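Local atomic coordinates of type VI secretion system component (Escherichia coli O6, PDB entry 2P5Z), a protein that is a component of the type VI secretion system, structurally similar to the phage T4 tail proteins gp27 and gp5, and probably forms part of its needle-like injection apparatus. Residues A229-Y237 with V330-F339; L117-N128 with R161-L172. All coordinates share one frame; numbering follows the deposited sequence.

Overall arrangement
Both contacts belong to the part of the chain related to the phage tail baseplate hub, yet they lie on opposite sides of the chain's centre. Interaction 1 and interaction 2 are 42 Å apart between centres and about 27 Å apart at their nearest atoms, so neither touches the other. Along the chain they follow in series: 117-128 with 161-172 is complete before 229-237 meets 330-339. Interaction 1 is apolar packing of a strand on a turn and short helix beside the second subunit. Interaction 2 is a backbone-bonded strand pair, its centre about 15 Å from the centre of the chain, against about 28 Å for interaction 1, that meets the C-terminal OB-type domain.

Interaction 1 of 2, residues A229-Y237 with V330-F339; sequences AVWGLNTAY and VQGDDAPAVF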
loop_
_atom_site.group_PDB
_atom_site.type_symbol
_atom_site.label_atom_id
_atom_site.label_comp_id
_atom_site.label_asym_id
_atom_site.label_seq_id
_atom_site.Cartn_x
_atom_site.Cartn_y
_atom_site.Cartn_z
ATOM N N ALA A 229 30.791 -19.797 12.955
ATOM C CA ALA A 229 30.927 -20.153 11.529
ATOM C C ALA A 229 29.812 -19.644 10.591
ATOM O O ALA A 229 28.825 -19.059 11.038
ATOM C CB ALA A 229 31.056 -21.649 11.400
ATOM N N VAL A 230 29.974 -19.907 9.291
ATOM C CA VAL A 230 29.010 -19.482 8.264
ATOM C C VAL A 230 28.485 -20.674 7.421
ATOM O O VAL A 230 29.192 -21.652 7.252
ATOM C CB VAL A 230 29.642 -18.348 7.387
ATOM C CG1 VAL A 230 29.950 -18.798 5.969
ATOM C CG2 VAL A 230 28.758 -17.137 7.361
ATOM N N TRP A 231 27.245 -20.613 6.929
ATOM C CA TRP A 231 26.674 -21.684 6.077
ATOM C C TRP A 231 25.413 -21.242 5.341
ATOM O O TRP A 231 24.903 -20.158 5.581
ATOM C CB TRP A 231 26.346 -22.940 6.899
ATOM C CG TRP A 231 25.058 -22.876 7.684
ATOM C CD1 TRP A 231 23.821 -23.312 7.284
ATOM C CD2 TRP A 231 24.901 -22.386 9.017
ATOM N NE1 TRP A 231 22.900 -23.088 8.281
ATOM C CE2 TRP A 231 23.542 -22.531 9.360
ATOM C CE3 TRP A 231 25.782 -21.834 9.952
ATOM C CZ2 TRP A 231 23.034 -22.132 10.595
ATOM C CZ3 TRP A 231 25.285 -21.456 11.188
ATOM C CH2 TRP A 231 23.918 -21.596 11.497
ATOM N N GLY A 232 24.897 -22.097 4.463
ATOM C CA GLY A 232 23.642 -21.825 3.750
ATOM C C GLY A 232 23.746 -20.717 2.704
ATOM O O GLY A 232 22.757 -20.037 2.413
ATOM N N LEU A 233 24.944 -20.535 2.148
ATOM C CA LEU A 233 25.212 -19.427 1.253
ATOM C C LEU A 233 24.415 -19.519 -0.035
ATOM O O LEU A 233 24.291 -20.597 -0.622
ATOM C CB LEU A 233 26.699 -19.313 0.933
ATOM C CG LEU A 233 27.665 -19.146 2.108
ATOM C CD1 LEU A 233 29.069 -18.821 1.615
ATOM C CD2 LEU A 233 27.202 -18.073 3.087
ATOM N N ASN A 234 23.866 -18.376 -0.448
ATOM C CA ASN A 234 23.073 -18.279 -1.664
ATOM C C ASN A 234 23.095 -16.876 -2.298
ATOM O O ASN A 234 23.430 -15.883 -1.642
ATOM C CB ASN A 234 21.648 -18.734 -1.400
ATOM C CG ASN A 234 20.911 -17.818 -0.459
ATOM O OD1 ASN A 234 20.153 -16.960 -0.897
ATOM N ND2 ASN A 234 21.120 -17.997 0.843
ATOM N N THR A 235 22.763 -16.812 -3.587
ATOM C CA THR A 235 22.852 -15.580 -4.342
ATOM C C THR A 235 21.561 -15.330 -5.058
ATOM O O THR A 235 20.762 -16.241 -5.240
ATOM C CB THR A 235 23.871 -15.646 -5.465
ATOM O OG1 THR A 235 23.422 -16.607 -6.415
ATOM C CG2 THR A 235 25.283 -15.972 -4.981
ATOM N N ALA A 236 21.374 -14.081 -5.475
ATOM C CA ALA A 236 20.212 -13.677 -6.253
ATOM C C ALA A 236 20.642 -12.529 -7.146
ATOM O O ALA A 236 21.331 -11.604 -6.701
ATOM C CB ALA A 236 19.062 -13.247 -5.349
ATOM N N TYR A 237 20.266 -12.610 -8.413
ATOM C CA TYR A 237 20.649 -11.606 -9.387
ATOM C C TYR A 237 19.438 -11.356 -10.211
ATOM O O TYR A 237 18.724 -12.287 -10.583
ATOM C CB TYR A 237 21.767 -12.091 -10.292
ATOM C CG TYR A 237 23.106 -12.252 -9.623
ATOM C CD1 TYR A 237 23.443 -13.434 -8.952
ATOM C CD2 TYR A 237 24.063 -11.258 -9.705
ATOM C CE1 TYR A 237 24.689 -13.590 -8.355
ATOM C CE2 TYR A 237 25.314 -11.418 -9.117
ATOM C CZ TYR A 237 25.610 -12.577 -8.440
ATOM O OH TYR A 237 26.843 -12.720 -7.853
ATOM N N VAL A 330 34.936 -15.489 3.158
ATOM C CA VAL A 330 34.642 -16.878 3.502
ATOM C C VAL A 330 35.805 -17.804 3.110
ATOM O O VAL A 330 36.348 -17.682 2.012
ATOM C CB VAL A 330 33.308 -17.344 2.844
ATOM C CG1 VAL A 330 32.948 -18.776 3.242
ATOM C CG2 VAL A 330 32.177 -16.417 3.229
ATOM N N GLN A 331 36.182 -18.710 4.020
ATOM C CA GLN A 331 37.212 -19.734 3.772
ATOM C C GLN A 331 36.854 -20.718 2.644
ATOM O O GLN A 331 37.607 -20.864 1.676
ATOM C CB GLN A 331 37.499 -20.508 5.057
ATOM C CG GLN A 331 38.958 -20.908 5.207
ATOM C CD GLN A 331 39.853 -19.726 5.560
ATOM O OE1 GLN A 331 39.658 -19.066 6.587
ATOM N NE2 GLN A 331 40.844 -19.458 4.713
ATOM N N GLY A 332 35.715 -21.392 2.776
ATOM C CA GLY A 332 35.172 -22.200 1.681
ATOM C C GLY A 332 35.604 -23.656 1.658
ATOM O O GLY A 332 35.493 -24.362 2.662
ATOM N N ASP A 333 36.059 -24.126 0.498
ATOM C CA ASP A 333 36.024 -23.344 -0.730
ATOM C C ASP A 333 34.984 -23.932 -1.675
ATOM O O ASP A 333 35.099 -23.831 -2.899
ATOM C CB ASP A 333 37.405 -23.290 -1.390
ATOM C CG ASP A 333 38.075 -24.649 -1.449
ATOM O OD1 ASP A 333 39.007 -24.883 -0.646
ATOM O OD2 ASP A 333 37.668 -25.486 -2.286
ATOM N N ASP A 334 33.965 -24.549 -1.077
ATOM C CA ASP A 334 32.785 -25.023 -1.795
ATOM C C ASP A 334 31.766 -23.876 -1.884
ATOM O O ASP A 334 30.670 -24.027 -2.428
ATOM C CB ASP A 334 32.183 -26.235 -1.067
ATOM C CG ASP A 334 31.410 -27.171 -2.000
ATOM O OD1 ASP A 334 31.358 -26.904 -3.222
ATOM O OD2 ASP A 334 30.858 -28.183 -1.509
ATOM N N ALA A 335 32.158 -22.729 -1.329
ATOM C CA ALA A 335 31.396 -21.491 -1.359
ATOM C C ALA A 335 31.610 -20.796 -2.694
ATOM O O ALA A 335 32.737 -20.780 -3.195
ATOM C CB ALA A 335 31.869 -20.589 -0.231
ATOM N N PRO A 336 30.530 -20.215 -3.270
ATOM C CA PRO A 336 30.575 -19.412 -4.499
ATOM C C PRO A 336 31.634 -18.303 -4.505
ATOM O O PRO A 336 32.054 -17.833 -3.442
ATOM C CB PRO A 336 29.165 -18.824 -4.580
ATOM C CG PRO A 336 28.311 -19.837 -3.898
ATOM C CD PRO A 336 29.147 -20.354 -2.768
ATOM N N ALA A 337 32.044 -17.913 -5.713
ATOM C CA ALA A 337 33.211 -17.053 -5.949
ATOM C C ALA A 337 33.161 -15.701 -5.245
ATOM O O ALA A 337 34.181 -15.255 -4.718
ATOM C CB ALA A 337 33.437 -16.865 -7.454
ATOM N N VAL A 338 31.976 -15.083 -5.222
ATOM C CA VAL A 338 31.761 -13.766 -4.609
ATOM C C VAL A 338 32.081 -13.735 -3.124
ATOM O O VAL A 338 32.671 -12.770 -2.637
ATOM C CB VAL A 338 30.311 -13.253 -4.797
ATOM C CG1 VAL A 338 30.198 -12.394 -6.043
ATOM C CG2 VAL A 338 29.304 -14.408 -4.829
ATOM N N PHE A 339 31.711 -14.803 -2.421
ATOM C CA PHE A 339 31.945 -14.916 -0.982
ATOM C C PHE A 339 33.423 -15.097 -0.639
ATOM O O PHE A 339 33.840 -14.834 0.491
ATOM C CB PHE A 339 31.171 -16.093 -0.403
ATOM C CG PHE A 339 29.682 -15.940 -0.451
ATOM C CD1 PHE A 339 29.010 -15.239 0.541
ATOM C CD2 PHE A 339 28.940 -16.551 -1.462
ATOM C CE1 PHE A 339 27.630 -15.123 0.507
ATOM C CE2 PHE A 339 27.552 -16.444 -1.498
ATOM C CZ PHE A 339 26.896 -15.730 -0.516
#
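Leu-233 reaches from strand 230-237 onto the ring of Phe-339, in the short helix 337-341, and makes the largest share of this contact. Its CB already lies 3.9 Å from both CE2 and CZ of Phe-339. CG stands anti to the carbonyl carbon (chi1 -57°), which carries the branch over the ring. There CD1 makes a CH-pi contact, 3.7 Å from the centroid of the Phe-339 ring and 17° off its normal. The same methyl also meets CB of Ala-335 at 3.8 Å and CG1 of Val-330 at 4.2 Å, while CD2 settles near CE1 of Phe-339. A branched leucine suits this place because one methyl can sit over the Phe-339 ring while the other reaches its rim at CE1, and the small Ala-335 lets the turn come close.

The ring edge is used as well: the carbonyl O of Asn-234 lies near the plane, 3.6 Å from CZ of Phe-339. Earlier in the strand, CG1 of Val-230 packs on CG1 of Val-330; later, Tyr-237 brings its OH to 3.8 Å from CG1 of Val-338. Asn-234 turns its amide back along its own strand, where ND2 donates to the carbonyl O of Gly-232.

Strand 311-317 pairs with 230-237, and Phe-362 of strand 359-366 touches both Val-230 and Leu-233, so the turn and helix add to an apolar layer against the sheet. Thr-235 to Tyr-237 also pair antiparallel with a strand of the second subunit, where OG1 of Thr-235 accepts a hydrogen bond from the backbone N of His-96 of the second subunit, carrying the sheet across the interface.

Interaction 2 of 2, residues L117-N128 with R161-L172; sequences LTRSRQNAIYQN and REQVMQYGEDDL
Asn-123 turns its CG anti to the carbonyl carbon (chi1 -53°), which sets its amide across the backbone of Tyr-167 and Gly-168, and Gln-166 runs out fully extended (chi1 168°), bringing its CD to 3.4 Å from the carbonyl O of Gln-122. The OD1 of Asn-123 then takes the N-H of Gly-168 at 3.0 Å, nearly in line with its own C=O, while the amide lies close to the Tyr-167 ring, the two planes only 18° apart. Asparagine suits this spot because a short amide can stand in for a backbone carbonyl just where the strands separate; Gly-168 follows with a positive phi.

Beyond it, strands 124-127 and 163-166 pair antiparallel. Ala-124 and Gln-166 exchange two bonds, as do Tyr-126 and Val-164, and the N of Ala-124 lies 2.9 Å from the O of Gln-166. Ile-125 packs its CG1 on CG of Met-165 at 3.9 Å, on the face that meets Leu-427 of strand 426-429. On the other face the Tyr-126 ring presents its edge to OE1 of Gln-166, the two flat groups nearly coplanar, and both the phenol oxygen and OE1 bond to Lys-421.

The other atom of the Gln-166 amide is engaged too: NE2 donates to OD1 of Asp-171 and to the O of Glu-169, both at 3.0 Å. Asp-171 N bonds in turn to the O of Ser-120, and Asp-170 is the N-cap just before helix 171-182, its carboxylate also bonded to OG1 of Thr-173. Arg-121 lays its guanidinium over the backbone at Asp-170 and shares a water with the N of that residue.

With both ends of its amide occupied, Gln-166 is fixed in rotation. Asp-171 is bonded to NE2 of His-143 through OD2, and Lys-421, a long and weak ion pair from OD1, may ease its charge, tying the antiparallel strand pair to the neighbouring domain through polar bonds.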
loop_
_atom_site.group_PDB
_atom_site.type_symbol
_atom_site.label_atom_id
_atom_site.label_comp_id
_atom_site.label_asym_id
_atom_site.label_seq_id
_atom_site.Cartn_x
_atom_site.Cartn_y
_atom_site.Cartn_z
ATOM N N LEU A 117 13.132 9.815 16.419
ATOM C CA LEU A 117 12.873 10.859 15.414
ATOM C C LEU A 117 11.553 10.676 14.664
ATOM O O LEU A 117 11.116 11.569 13.951
ATOM C CB LEU A 117 13.967 10.955 14.351
ATOM C CG LEU A 117 15.480 11.067 14.534
ATOM C CD1 LEU A 117 16.044 12.026 13.507
ATOM C CD2 LEU A 117 15.942 11.393 15.959
ATOM N N THR A 118 10.928 9.519 14.816
ATOM C CA THR A 118 9.647 9.230 14.184
ATOM C C THR A 118 8.539 9.912 14.979
ATOM O O THR A 118 7.449 10.124 14.479
ATOM C CB THR A 118 9.482 7.693 14.063
ATOM O OG1 THR A 118 10.419 7.227 13.085
ATOM C CG2 THR A 118 8.104 7.264 13.637
ATOM N N ARG A 119 8.851 10.309 16.205
ATOM C CA ARG A 119 7.859 10.901 17.079
ATOM C C ARG A 119 7.634 12.406 16.896
ATOM O O ARG A 119 6.716 12.959 17.492
ATOM C CB ARG A 119 8.148 10.546 18.542
ATOM C CG ARG A 119 7.269 9.411 19.074
ATOM C CD ARG A 119 7.817 8.775 20.356
ATOM N NE ARG A 119 8.400 9.722 21.317
ATOM C CZ ARG A 119 7.717 10.366 22.264
ATOM N NH1 ARG A 119 6.403 10.199 22.382
ATOM N NH2 ARG A 119 8.352 11.194 23.087
ATOM N N SER A 120 8.435 13.060 16.057
ATOM C CA SER A 120 8.260 14.490 15.812
ATOM C C SER A 120 8.158 14.830 14.336
ATOM O O SER A 120 9.041 14.457 13.552
ATOM C CB SER A 120 9.369 15.317 16.473
ATOM O OG SER A 120 10.562 15.286 15.720
ATOM N N ARG A 121 7.086 15.538 13.973
ATOM C CA ARG A 121 6.803 15.870 12.573
ATOM C C ARG A 121 6.427 17.336 12.337
ATOM O O ARG A 121 5.284 17.659 12.011
ATOM C CB ARG A 121 5.740 14.932 11.958
ATOM C CG ARG A 121 4.437 14.724 12.753
ATOM C CD ARG A 121 3.510 13.649 12.122
ATOM N NE ARG A 121 3.534 13.617 10.651
ATOM C CZ ARG A 121 3.963 12.580 9.921
ATOM N NH1 ARG A 121 4.409 11.478 10.516
ATOM N NH2 ARG A 121 3.948 12.634 8.593
ATOM N N GLN A 122 7.396 18.224 12.480
ATOM C CA GLN A 122 7.139 19.628 12.231
ATOM C C GLN A 122 7.624 20.062 10.860
ATOM O O GLN A 122 8.609 19.541 10.357
ATOM C CB GLN A 122 7.782 20.487 13.312
ATOM C CG GLN A 122 6.952 20.614 14.576
ATOM C CD GLN A 122 7.350 21.836 15.394
ATOM O OE1 GLN A 122 8.409 21.859 16.027
ATOM N NE2 GLN A 122 6.502 22.865 15.373
ATOM N N ASN A 123 6.925 21.022 10.261
ATOM C CA ASN A 123 7.372 21.634 9.002
ATOM C C ASN A 123 8.508 22.648 9.184
ATOM O O ASN A 123 8.504 23.437 10.127
ATOM C CB ASN A 123 6.202 22.305 8.290
ATOM C CG ASN A 123 5.025 21.382 8.097
ATOM O OD1 ASN A 123 5.174 20.257 7.621
ATOM N ND2 ASN A 123 3.839 21.860 8.450
ATOM N N ALA A 124 9.482 22.638 8.280
ATOM C CA ALA A 124 10.603 23.563 8.414
ATOM C C ALA A 124 11.299 23.847 7.098
ATOM O O ALA A 124 11.346 22.990 6.222
ATOM C CB ALA A 124 11.608 23.029 9.421
ATOM N N ILE A 125 11.857 25.050 6.967
ATOM C CA ILE A 125 12.674 25.395 5.795
ATOM C C ILE A 125 14.083 25.715 6.279
ATOM O O ILE A 125 14.281 26.598 7.110
ATOM C CB ILE A 125 12.075 26.586 4.995
ATOM C CG1 ILE A 125 10.700 26.220 4.457
ATOM C CG2 ILE A 125 12.967 26.989 3.829
ATOM C CD1 ILE A 125 9.750 27.382 4.434
ATOM N N TYR A 126 15.056 24.980 5.770
ATOM C CA TYR A 126 16.417 25.068 6.257
ATOM C C TYR A 126 17.132 25.870 5.225
ATOM O O TYR A 126 16.914 25.677 4.035
ATOM C CB TYR A 126 17.055 23.669 6.427
ATOM C CG TYR A 126 16.412 22.860 7.546
ATOM C CD1 TYR A 126 15.308 22.033 7.299
ATOM C CD2 TYR A 126 16.885 22.946 8.851
ATOM C CE1 TYR A 126 14.705 21.325 8.316
ATOM C CE2 TYR A 126 16.288 22.231 9.881
ATOM C CZ TYR A 126 15.204 21.425 9.603
ATOM O OH TYR A 126 14.606 20.724 10.621
ATOM N N GLN A 127 17.981 26.778 5.691
ATOM C CA GLN A 127 18.481 27.880 4.883
ATOM C C GLN A 127 20.006 27.802 4.806
ATOM O O GLN A 127 20.658 27.849 5.837
ATOM C CB GLN A 127 18.001 29.191 5.539
ATOM C CG GLN A 127 18.055 30.437 4.676
ATOM C CD GLN A 127 16.996 30.455 3.586
ATOM O OE1 GLN A 127 15.836 30.077 3.811
ATOM N NE2 GLN A 127 17.389 30.910 2.392
ATOM N N ASN A 128 20.559 27.656 3.603
ATOM C CA ASN A 128 22.033 27.639 3.374
ATOM C C ASN A 128 22.801 26.557 4.121
ATOM O O ASN A 128 23.788 26.834 4.804
ATOM C CB ASN A 128 22.703 29.012 3.618
ATOM C CG ASN A 128 21.997 30.137 2.908
ATOM O OD1 ASN A 128 21.474 31.055 3.555
ATOM N ND2 ASN A 128 21.935 30.060 1.571
ATOM N N ARG A 161 22.980 23.987 0.229
ATOM C CA ARG A 161 21.733 24.098 -0.494
ATOM C C ARG A 161 21.094 25.373 -0.010
ATOM O O ARG A 161 21.124 25.674 1.174
ATOM C CB ARG A 161 20.819 22.925 -0.165
ATOM C CG ARG A 161 21.370 21.564 -0.515
ATOM C CD ARG A 161 20.796 21.061 -1.818
ATOM N NE ARG A 161 21.041 19.631 -1.976
ATOM C CZ ARG A 161 20.220 18.676 -1.547
ATOM N NH1 ARG A 161 19.087 18.994 -0.934
ATOM N NH2 ARG A 161 20.530 17.402 -1.737
ATOM N N GLU A 162 20.513 26.126 -0.921
ATOM C CA GLU A 162 19.972 27.410 -0.551
ATOM C C GLU A 162 18.797 27.249 0.395
ATOM O O GLU A 162 18.827 27.759 1.507
ATOM C CB GLU A 162 19.566 28.187 -1.796
ATOM C CG GLU A 162 19.432 29.663 -1.537
ATOM C CD GLU A 162 18.381 30.314 -2.408
ATOM O OE1 GLU A 162 18.175 29.856 -3.561
ATOM O OE2 GLU A 162 17.765 31.300 -1.936
ATOM N N GLN A 163 17.769 26.534 -0.053
ATOM C CA GLN A 163 16.601 26.245 0.768
ATOM C C GLN A 163 16.219 24.761 0.665
ATOM O O GLN A 163 16.245 24.175 -0.416
ATOM C CB GLN A 163 15.402 27.106 0.356
ATOM C CG GLN A 163 15.647 28.588 0.405
ATOM C CD GLN A 163 14.393 29.405 0.205
ATOM O OE1 GLN A 163 13.904 30.040 1.139
ATOM N NE2 GLN A 163 13.872 29.403 -1.007
ATOM N N VAL A 164 15.856 24.157 1.795
ATOM C CA VAL A 164 15.440 22.758 1.822
ATOM C C VAL A 164 14.222 22.658 2.710
ATOM O O VAL A 164 14.284 23.008 3.888
ATOM C CB VAL A 164 16.549 21.832 2.371
ATOM C CG1 VAL A 164 15.982 20.430 2.714
ATOM C CG2 VAL A 164 17.701 21.704 1.376
ATOM N N MET A 165 13.111 22.211 2.137
ATOM C CA MET A 165 11.846 22.114 2.870
ATOM C C MET A 165 11.570 20.717 3.480
ATOM O O MET A 165 11.714 19.686 2.814
ATOM C CB MET A 165 10.685 22.481 1.940
ATOM C CG MET A 165 9.472 22.999 2.684
ATOM S SD MET A 165 8.009 23.288 1.662
ATOM C CE MET A 165 7.427 24.733 2.484
ATOM N N GLN A 166 11.159 20.701 4.740
ATOM C CA GLN A 166 10.568 19.520 5.362
ATOM C C GLN A 166 9.074 19.800 5.518
ATOM O O GLN A 166 8.675 20.679 6.279
ATOM C CB GLN A 166 11.202 19.258 6.734
ATOM C CG GLN A 166 10.480 18.236 7.607
ATOM C CD GLN A 166 11.231 17.904 8.899
ATOM O OE1 GLN A 166 12.240 18.531 9.233
ATOM N NE2 GLN A 166 10.726 16.920 9.636
ATOM N N TYR A 167 8.246 19.078 4.776
ATOM C CA TYR A 167 6.800 19.261 4.886
ATOM C C TYR A 167 6.096 17.899 4.955
ATOM O O TYR A 167 6.294 17.048 4.081
ATOM C CB TYR A 167 6.276 20.114 3.721
ATOM C CG TYR A 167 4.793 20.441 3.788
ATOM C CD1 TYR A 167 3.833 19.638 3.151
ATOM C CD2 TYR A 167 4.347 21.535 4.501
ATOM C CE1 TYR A 167 2.481 19.934 3.222
ATOM C CE2 TYR A 167 2.996 21.836 4.586
ATOM C CZ TYR A 167 2.070 21.044 3.939
ATOM O OH TYR A 167 0.731 21.377 4.032
ATOM N N GLY A 168 5.267 17.717 5.983
ATOM C CA GLY A 168 4.517 16.466 6.205
ATOM C C GLY A 168 5.388 15.216 6.290
ATOM O O GLY A 168 5.093 14.208 5.666
ATOM N N GLU A 169 6.487 15.311 7.028
ATOM C CA GLU A 169 7.475 14.254 7.122
ATOM C C GLU A 169 7.964 14.243 8.562
ATOM O O GLU A 169 8.279 15.295 9.124
ATOM C CB GLU A 169 8.673 14.536 6.208
ATOM C CG GLU A 169 8.525 14.167 4.730
ATOM C CD GLU A 169 9.777 14.541 3.909
ATOM O OE1 GLU A 169 10.249 15.694 4.001
ATOM O OE2 GLU A 169 10.302 13.693 3.162
ATOM N N ASP A 170 8.021 13.070 9.177
ATOM C CA ASP A 170 8.611 12.971 10.501
ATOM C C ASP A 170 10.116 13.152 10.337
ATOM O O ASP A 170 10.650 13.022 9.220
ATOM C CB ASP A 170 8.276 11.623 11.154
ATOM C CG ASP A 170 8.743 10.437 10.316
ATOM O OD1 ASP A 170 9.875 9.956 10.522
ATOM O OD2 ASP A 170 8.007 10.018 9.404
ATOM N N ASP A 171 10.806 13.454 11.431
ATOM C CA ASP A 171 12.235 13.720 11.344
ATOM C C ASP A 171 13.023 12.559 10.754
ATOM O O ASP A 171 13.931 12.801 9.967
ATOM C CB ASP A 171 12.815 14.121 12.703
ATOM C CG ASP A 171 12.370 15.505 13.156
ATOM O OD1 ASP A 171 11.943 16.309 12.305
ATOM O OD2 ASP A 171 12.456 15.788 14.375
ATOM N N LEU A 172 12.656 11.312 11.089
ATOM C CA LEU A 172 13.376 10.139 10.570
ATOM C C LEU A 172 13.235 10.003 9.065
ATOM O O LEU A 172 14.227 9.807 8.370
ATOM C CB LEU A 172 12.954 8.827 11.265
ATOM C CG LEU A 172 13.783 7.571 10.901
ATOM C CD1 LEU A 172 15.291 7.823 11.039
ATOM C CD2 LEU A 172 13.377 6.348 11.700
HETATM O O HOH W 1 6.094 11.038 7.532
HETATM O O HOH W 2 7.206 18.163 8.289
#